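Local coordinates for ribosome-inactivating protein (Lychnis chalcedonica, PDB 2G5X) that belongs to the ribosome-inactivating proteins, a family of plant and bacterial proteins named for their effect on ribosomes, here a single chain that packs a mixed beta sheet among helices, at residues R173-Y176 with I177-Q180; R195-L198 with L199-W203; K205-E208 with Q209-S213. One frame throughout, in Å; residues are numbered along the deposited sequence.

Contact 1 (R173-Y176 with I177-Q180); sequences RFKY and IEDQ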
loop_
_atom_site.group_PDB
_atom_site.type_symbol
_atom_site.label_atom_id
_atom_site.label_comp_id
_atom_site.label_asym_id
_atom_site.label_seq_id
_atom_site.Cartn_x
_atom_site.Cartn_y
_atom_site.Cartn_z
ATOM N N ARG A 173 -7.515 -0.683 -4.297
ATOM C CA ARG A 173 -8.891 -0.971 -3.899
ATOM C C ARG A 173 -9.939 -0.166 -4.663
ATOM O O ARG A 173 -10.959 -0.714 -5.093
ATOM C CB ARG A 173 -9.071 -0.688 -2.407
ATOM C CG ARG A 173 -8.307 -1.612 -1.474
ATOM C CD ARG A 173 -8.259 -1.010 -0.079
ATOM N NE ARG A 173 -7.664 -1.903 0.911
ATOM C CZ ARG A 173 -6.903 -1.491 1.920
ATOM N NH1 ARG A 173 -6.635 -0.198 2.062
ATOM N NH2 ARG A 173 -6.426 -2.362 2.798
ATOM N N PHE A 174 -9.681 1.130 -4.823
ATOM C CA PHE A 174 -10.620 2.050 -5.476
ATOM C C PHE A 174 -10.174 2.657 -6.802
ATOM O O PHE A 174 -9.219 3.434 -6.837
ATOM C CB PHE A 174 -10.936 3.206 -4.520
ATOM C CG PHE A 174 -11.609 2.781 -3.246
ATOM C CD1 PHE A 174 -12.997 2.721 -3.167
ATOM C CD2 PHE A 174 -10.856 2.442 -2.125
ATOM C CE1 PHE A 174 -13.628 2.331 -1.989
ATOM C CE2 PHE A 174 -11.476 2.048 -0.940
ATOM C CZ PHE A 174 -12.868 1.993 -0.872
ATOM N N LYS A 175 -10.884 2.333 -7.882
ATOM C CA LYS A 175 -10.558 2.892 -9.194
ATOM C C LYS A 175 -10.650 4.422 -9.141
ATOM O O LYS A 175 -9.894 5.125 -9.814
ATOM C CB LYS A 175 -11.522 2.366 -10.267
ATOM C CG LYS A 175 -11.387 0.876 -10.579
ATOM C CD LYS A 175 -10.063 0.567 -11.256
ATOM C CE LYS A 175 -9.957 1.266 -12.609
ATOM N NZ LYS A 175 -8.636 1.024 -13.265
ATOM N N TYR A 176 -11.582 4.930 -8.340
ATOM C CA TYR A 176 -11.770 6.372 -8.192
ATOM C C TYR A 176 -10.506 7.034 -7.640
ATOM O O TYR A 176 -10.129 8.123 -8.066
ATOM C CB TYR A 176 -12.942 6.656 -7.244
ATOM C CG TYR A 176 -13.329 8.120 -7.144
ATOM C CD1 TYR A 176 -14.241 8.684 -8.035
ATOM C CD2 TYR A 176 -12.775 8.943 -6.162
ATOM C CE1 TYR A 176 -14.598 10.033 -7.951
ATOM C CE2 TYR A 176 -13.121 10.292 -6.072
ATOM C CZ TYR A 176 -14.033 10.830 -6.968
ATOM O OH TYR A 176 -14.384 12.161 -6.879
ATOM N N ILE A 177 -9.855 6.371 -6.689
ATOM C CA ILE A 177 -8.645 6.909 -6.080
ATOM C C ILE A 177 -7.461 6.795 -7.036
ATOM O O ILE A 177 -6.621 7.686 -7.099
ATOM C CB ILE A 177 -8.357 6.209 -4.736
ATOM C CG1 ILE A 177 -9.514 6.505 -3.772
ATOM C CG2 ILE A 177 -7.032 6.689 -4.158
ATOM C CD1 ILE A 177 -9.387 5.868 -2.405
ATOM N N GLU A 178 -7.403 5.703 -7.793
ATOM C CA GLU A 178 -6.341 5.541 -8.775
ATOM C C GLU A 178 -6.453 6.732 -9.725
ATOM O O GLU A 178 -5.457 7.376 -10.056
ATOM C CB GLU A 178 -6.527 4.237 -9.566
ATOM C CG GLU A 178 -5.689 4.180 -10.840
ATOM C CD GLU A 178 -5.951 2.942 -11.683
ATOM O OE1 GLU A 178 -6.890 2.179 -11.379
ATOM O OE2 GLU A 178 -5.214 2.737 -12.667
ATOM N N ASP A 179 -7.682 7.032 -10.143
ATOM C CA ASP A 179 -7.925 8.135 -11.064
ATOM C C ASP A 179 -7.479 9.476 -10.483
ATOM O O ASP A 179 -6.957 10.327 -11.203
ATOM C CB ASP A 179 -9.408 8.195 -11.438
ATOM C CG ASP A 179 -9.729 7.366 -12.663
ATOM O OD1 ASP A 179 -10.918 7.301 -13.050
ATOM O OD2 ASP A 179 -8.794 6.771 -13.232
ATOM N N GLN A 180 -7.678 9.670 -9.184
ATOM C CA GLN A 180 -7.254 10.916 -8.556
ATOM C C GLN A 180 -5.727 11.038 -8.597
ATOM O O GLN A 180 -5.191 12.117 -8.850
ATOM C CB GLN A 180 -7.754 10.988 -7.110
ATOM C CG GLN A 180 -9.270 11.114 -6.991
ATOM C CD GLN A 180 -9.796 12.411 -7.585
ATOM O OE1 GLN A 180 -10.712 12.407 -8.411
ATOM N NE2 GLN A 180 -9.220 13.528 -7.164
HETATM O O HOH W 1 -9.392 4.328 -12.581
#

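Contact 2 (R195-L198 with L199-W203); sequences RITL and LENNW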
loop_
_atom_site.group_PDB
_atom_site.type_symbol
_atom_site.label_atom_id
_atom_site.label_comp_id
_atom_site.label_asym_id
_atom_site.label_seq_id
_atom_site.Cartn_x
_atom_site.Cartn_y
_atom_site.Cartn_z
ATOM N N ARG A 195 -13.884 13.380 2.211
ATOM C CA ARG A 195 -14.787 12.473 1.509
ATOM C C ARG A 195 -14.080 11.201 1.043
ATOM O O ARG A 195 -14.618 10.099 1.191
ATOM C CB ARG A 195 -15.460 13.172 0.318
ATOM C CG ARG A 195 -16.602 12.349 -0.273
ATOM C CD ARG A 195 -17.360 13.066 -1.383
ATOM N NE ARG A 195 -18.347 12.174 -1.991
ATOM C CZ ARG A 195 -19.520 11.858 -1.447
ATOM N NH1 ARG A 195 -19.880 12.367 -0.273
ATOM N NH2 ARG A 195 -20.327 11.007 -2.067
ATOM N N ILE A 196 -12.881 11.348 0.482
ATOM C CA ILE A 196 -12.121 10.188 0.026
ATOM C C ILE A 196 -11.729 9.319 1.217
ATOM O O ILE A 196 -11.680 8.095 1.109
ATOM C CB ILE A 196 -10.842 10.606 -0.749
ATOM C CG1 ILE A 196 -11.229 11.075 -2.153
ATOM C CG2 ILE A 196 -9.861 9.433 -0.825
ATOM C CD1 ILE A 196 -10.070 11.599 -2.978
ATOM N N THR A 197 -11.451 9.951 2.352
ATOM C CA THR A 197 -11.082 9.209 3.551
ATOM C C THR A 197 -12.266 8.346 4.008
ATOM O O THR A 197 -12.085 7.196 4.412
ATOM C CB THR A 197 -10.645 10.167 4.687
ATOM O OG1 THR A 197 -9.474 10.891 4.276
ATOM C CG2 THR A 197 -10.325 9.389 5.956
ATOM N N LEU A 198 -13.476 8.894 3.931
ATOM C CA LEU A 198 -14.674 8.152 4.328
ATOM C C LEU A 198 -14.960 7.045 3.311
ATOM O O LEU A 198 -15.415 5.955 3.670
ATOM C CB LEU A 198 -15.877 9.094 4.427
ATOM C CG LEU A 198 -17.183 8.481 4.942
ATOM C CD1 LEU A 198 -16.970 7.893 6.333
ATOM C CD2 LEU A 198 -18.265 9.553 4.977
ATOM N N LEU A 199 -14.700 7.334 2.039
ATOM C CA LEU A 199 -14.903 6.348 0.984
ATOM C C LEU A 199 -14.015 5.137 1.273
ATOM O O LEU A 199 -14.470 3.990 1.222
ATOM C CB LEU A 199 -14.532 6.950 -0.375
ATOM C CG LEU A 199 -14.489 5.998 -1.572
ATOM C CD1 LEU A 199 -15.862 5.358 -1.800
ATOM C CD2 LEU A 199 -14.054 6.775 -2.802
ATOM N N GLU A 200 -12.747 5.405 1.572
ATOM C CA GLU A 200 -11.784 4.353 1.883
ATOM C C GLU A 200 -12.253 3.508 3.064
ATOM O O GLU A 200 -12.120 2.286 3.054
ATOM C CB GLU A 200 -10.415 4.964 2.207
ATOM C CG GLU A 200 -9.686 5.536 0.996
ATOM C CD GLU A 200 -8.422 6.301 1.365
ATOM O OE1 GLU A 200 -7.669 6.681 0.444
ATOM O OE2 GLU A 200 -8.183 6.527 2.568
ATOM N N ASN A 201 -12.798 4.159 4.085
ATOM C CA ASN A 201 -13.273 3.436 5.260
ATOM C C ASN A 201 -14.398 2.456 4.937
ATOM O O ASN A 201 -14.579 1.463 5.644
ATOM C CB ASN A 201 -13.762 4.412 6.334
ATOM C CG ASN A 201 -12.638 5.233 6.934
ATOM O OD1 ASN A 201 -11.462 4.904 6.782
ATOM N ND2 ASN A 201 -12.997 6.298 7.639
ATOM N N ASN A 202 -15.141 2.731 3.865
ATOM C CA ASN A 202 -16.265 1.888 3.462
ATOM C C ASN A 202 -15.943 0.799 2.432
ATOM O O ASN A 202 -16.843 0.307 1.749
ATOM C CB ASN A 202 -17.406 2.760 2.917
ATOM C CG ASN A 202 -18.213 3.428 4.019
ATOM O OD1 ASN A 202 -17.867 4.510 4.503
ATOM N ND2 ASN A 202 -19.296 2.777 4.423
ATOM N N TRP A 203 -14.676 0.411 2.325
ATOM C CA TRP A 203 -14.293 -0.620 1.361
ATOM C C TRP A 203 -15.082 -1.916 1.559
ATOM O O TRP A 203 -15.584 -2.497 0.597
ATOM C CB TRP A 203 -12.785 -0.902 1.455
ATOM C CG TRP A 203 -12.293 -1.952 0.492
ATOM C CD1 TRP A 203 -12.649 -2.096 -0.821
ATOM C CD2 TRP A 203 -11.328 -2.977 0.759
ATOM N NE1 TRP A 203 -11.964 -3.145 -1.387
ATOM C CE2 TRP A 203 -11.145 -3.703 -0.440
ATOM C CE3 TRP A 203 -10.595 -3.351 1.895
ATOM C CZ2 TRP A 203 -10.262 -4.783 -0.535
ATOM C CZ3 TRP A 203 -9.714 -4.427 1.800
ATOM C CH2 TRP A 203 -9.557 -5.128 0.591
HETATM O O HOH W 2 -7.394 9.303 2.850
#

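Contact 3 (K205-E208 with Q209-S213); sequences KISE and QYHKS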
loop_
_atom_site.group_PDB
_atom_site.type_symbol
_atom_site.label_atom_id
_atom_site.label_comp_id
_atom_site.label_asym_id
_atom_site.label_seq_id
_atom_site.Cartn_x
_atom_site.Cartn_y
_atom_site.Cartn_z
ATOM N N LYS A 205 -18.064 -2.428 3.148
ATOM C CA LYS A 205 -19.493 -2.282 2.888
ATOM C C LYS A 205 -19.830 -2.238 1.401
ATOM O O LYS A 205 -20.856 -2.769 0.977
ATOM C CB LYS A 205 -20.038 -1.041 3.599
ATOM C CG LYS A 205 -20.089 -1.206 5.115
ATOM C CD LYS A 205 -20.657 0.018 5.805
ATOM C CE LYS A 205 -20.710 -0.186 7.314
ATOM N NZ LYS A 205 -21.581 -1.339 7.682
ATOM N N ILE A 206 -18.964 -1.613 0.612
ATOM C CA ILE A 206 -19.178 -1.529 -0.828
ATOM C C ILE A 206 -18.908 -2.902 -1.433
ATOM O O ILE A 206 -19.658 -3.374 -2.291
ATOM C CB ILE A 206 -18.242 -0.482 -1.466
ATOM C CG1 ILE A 206 -18.610 0.911 -0.948
ATOM C CG2 ILE A 206 -18.346 -0.538 -2.993
ATOM C CD1 ILE A 206 -17.586 1.989 -1.277
ATOM N N SER A 207 -17.840 -3.546 -0.974
ATOM C CA SER A 207 -17.490 -4.874 -1.468
ATOM C C SER A 207 -18.652 -5.843 -1.271
ATOM O O SER A 207 -18.959 -6.639 -2.154
ATOM C CB SER A 207 -16.257 -5.417 -0.741
ATOM O OG SER A 207 -15.779 -6.607 -1.344
ATOM N N GLU A 208 -19.295 -5.773 -0.109
ATOM C CA GLU A 208 -20.421 -6.656 0.196
ATOM C C GLU A 208 -21.499 -6.608 -0.879
ATOM O O GLU A 208 -22.028 -7.646 -1.289
ATOM C CB GLU A 208 -21.050 -6.284 1.542
ATOM C CG GLU A 208 -20.186 -6.580 2.750
ATOM C CD GLU A 208 -20.874 -6.238 4.064
ATOM O OE1 GLU A 208 -20.261 -6.463 5.129
ATOM O OE2 GLU A 208 -22.025 -5.748 4.031
ATOM N N GLN A 209 -21.825 -5.402 -1.329
ATOM C CA GLN A 209 -22.853 -5.231 -2.342
ATOM C C GLN A 209 -22.449 -5.786 -3.699
ATOM O O GLN A 209 -23.287 -6.330 -4.420
ATOM C CB GLN A 209 -23.232 -3.752 -2.463
ATOM C CG GLN A 209 -23.887 -3.208 -1.205
ATOM C CD GLN A 209 -25.020 -4.093 -0.725
ATOM O OE1 GLN A 209 -25.975 -4.348 -1.457
ATOM N NE2 GLN A 209 -24.916 -4.571 0.512
ATOM N N TYR A 210 -21.172 -5.654 -4.049
ATOM C CA TYR A 210 -20.692 -6.169 -5.324
ATOM C C TYR A 210 -20.883 -7.678 -5.426
ATOM O O TYR A 210 -21.007 -8.219 -6.523
ATOM C CB TYR A 210 -19.217 -5.811 -5.534
ATOM C CG TYR A 210 -19.020 -4.599 -6.417
ATOM C CD1 TYR A 210 -19.294 -4.659 -7.784
ATOM C CD2 TYR A 210 -18.588 -3.385 -5.885
ATOM C CE1 TYR A 210 -19.141 -3.536 -8.601
ATOM C CE2 TYR A 210 -18.433 -2.260 -6.691
ATOM C CZ TYR A 210 -18.712 -2.342 -8.047
ATOM O OH TYR A 210 -18.566 -1.231 -8.844
ATOM N N HIS A 211 -20.908 -8.363 -4.288
ATOM C CA HIS A 211 -21.113 -9.803 -4.313
ATOM C C HIS A 211 -22.578 -10.129 -4.617
ATOM O O HIS A 211 -22.909 -11.263 -4.970
ATOM C CB HIS A 211 -20.707 -10.439 -2.977
ATOM C CG HIS A 211 -19.234 -10.692 -2.846
ATOM N ND1 HIS A 211 -18.360 -9.771 -2.309
ATOM C CD2 HIS A 211 -18.486 -11.774 -3.170
ATOM C CE1 HIS A 211 -17.138 -10.276 -2.304
ATOM N NE2 HIS A 211 -17.187 -11.491 -2.822
ATOM N N LYS A 212 -23.451 -9.130 -4.494
ATOM C CA LYS A 212 -24.878 -9.327 -4.750
ATOM C C LYS A 212 -25.371 -8.718 -6.063
ATOM O O LYS A 212 -26.449 -9.071 -6.551
ATOM C CB LYS A 212 -25.706 -8.757 -3.596
ATOM C CG LYS A 212 -25.384 -9.358 -2.236
ATOM C CD LYS A 212 -26.379 -8.904 -1.175
ATOM C CE LYS A 212 -26.398 -7.391 -1.024
ATOM N NZ LYS A 212 -27.417 -6.936 -0.032
ATOM N N SER A 213 -24.593 -7.799 -6.628
ATOM C CA SER A 213 -24.966 -7.148 -7.884
ATOM C C SER A 213 -23.776 -6.408 -8.485
ATOM O O SER A 213 -22.941 -5.874 -7.757
ATOM C CB SER A 213 -26.114 -6.158 -7.646
ATOM O OG SER A 213 -26.436 -5.449 -8.832
HETATM O O HOH W 3 -23.012 -3.620 2.479
#

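Contact 1 (R173-Y176 with I177-Q180)
Phe174 and Ile177 form the close-packed side of this first turn of helix 175-184, where Phe174 stands at the N-cap position directly after helix 154-173 has ended. The two side chains meet obliquely: Phe174 CB lies 3.7 Å from Ile177 CG1, and the Ile177 CD1 methyl comes equally near the ring carbon CD2. Ile177 places CG1 beside its own backbone N (chi1 -63°), which sends the longer branch back along the helix to the phenylalanine. Leu199 and Ile196 of helix 193-201 pack against the same pair, making this side part of the interior. The carbonyl of Phe174 starts the helical bonding, accepting Glu178 N at 3.1 Å and, weakly, Ile177 N.

A charged group flanks this packing, built on the buried Glu178. The Lys175 chain bends at chi2 and chi3, curling NZ alongside Glu178 to a 2.8 Å salt bridge with OE1, met on the syn side but 33° out of the carboxylate plane. Arg21 also bridges to OE1 and Ser14 OG bonds to OE2, so the glutamate's rotation is fixed from helix 10-25 as well.

Toward solvent the contact is looser. Tyr176 runs alongside Gln180, whose CG stays 4.0 Å from Tyr176 CE2. Asp179 is exposed and was modelled in two conformers, so its weak water link is doubtful. The water itself donates to Lys175 O at 2.9 Å, and that oxygen also accepts Asp179 N, likewise at 2.9 Å.

Contact 2 (R195-L198 with L199-W203)
Arg195 O accepts Leu199 N at 2.9 Å, one of the i to i+4 bonds of the C-terminal part of helix 193-201. The arginine side chain itself turns to Glu225, with which NE forms a salt bridge. Ile196 does more across the turn: its O takes Glu200 N at 2.9 Å, while Glu200 CG presses to 3.2 Å from that same oxygen. Glu200 then runs extended, with CG beside its backbone N (chi1 -72°), and crosses Ile196 so that OE1 rests 3.7 Å from the CG2 methyl. Ile177 of helix 175-184 touches both residues.

Thr197 follows, bonded through O to Asn201 N at 3.1 Å. Its OG1, also hydrogen-bonded to Gly193 O, accepts one hydrogen of a water whose other hydrogen goes to Glu200 OE2 at 2.9 Å. Arg130 joins this polar patch twice, as a salt bridge to Glu200 OE2 and a hydrogen bond to Asn201 OD1. Leu198, exposed, comes last, its side chain alongside that of Asn202 and pointing the same way. Here the helical bonding gives out: Asn202 N makes a weak 3.2 Å bond to Leu198 O and a shorter one, 3.0 Å, to Leu199 O.

Contact 3 (K205-E208 with Q209-S213)
Ser207 O is gripped twice by His211: ND1 donates to it at 3.2 Å, and the backbone N makes a weaker bond at 3.4 Å. The imidazole approaches edge-on, with the oxygen only 17° out of the ring plane, yet ND1 stands above the carbonyl plane and does not follow a lone pair. Having CG beside its backbone N (chi1 -82°) lets the ring fold back in this way, which ties down its rotation. His211 N also reaches Glu208 O, from above that carbonyl's plane. These bonds belong to the C-terminal part of helix 203-210 and the residues that follow: Tyr210 N makes an i to i+4 bond to Ile206 O, and Gln209 O accepts both Lys212 N (2.8 Å) and Ser213 N (3.0 Å). On the buried side Tyr210 lies alongside Ile206, its CD2 4.1 Å from the CG2 methyl, and Leu228 touches the isoleucine. On the outer side a water binds three groups, donating to Lys205 O and to Glu208 OE2 (both 2.8 Å) and accepting from Gln209 NE2 at 2.9 Å.

How the contacts relate
Following the chain, the three contacts come in series; none nests within or crosses another, and each closes no more than local helical turns. Contact 1 lies just past the break between helices 154-173 and 175-184, contact 2 in the C-terminal part of helix 193-201, and contact 3 in the later part of helix 203-210 and the residues after it, shortly before Cys214, which is disulfide-bonded to Cys32. Phe174 joins all three: its CZ lies 3.3 Å from Leu199 O, and its CE1 4.0 Å from Ile206 CD1, which also meets Leu199 CD1. Trp203, the first residue of helix 203-210, reaches back to Arg173 in a cation-pi contact and to the Phe174 ring.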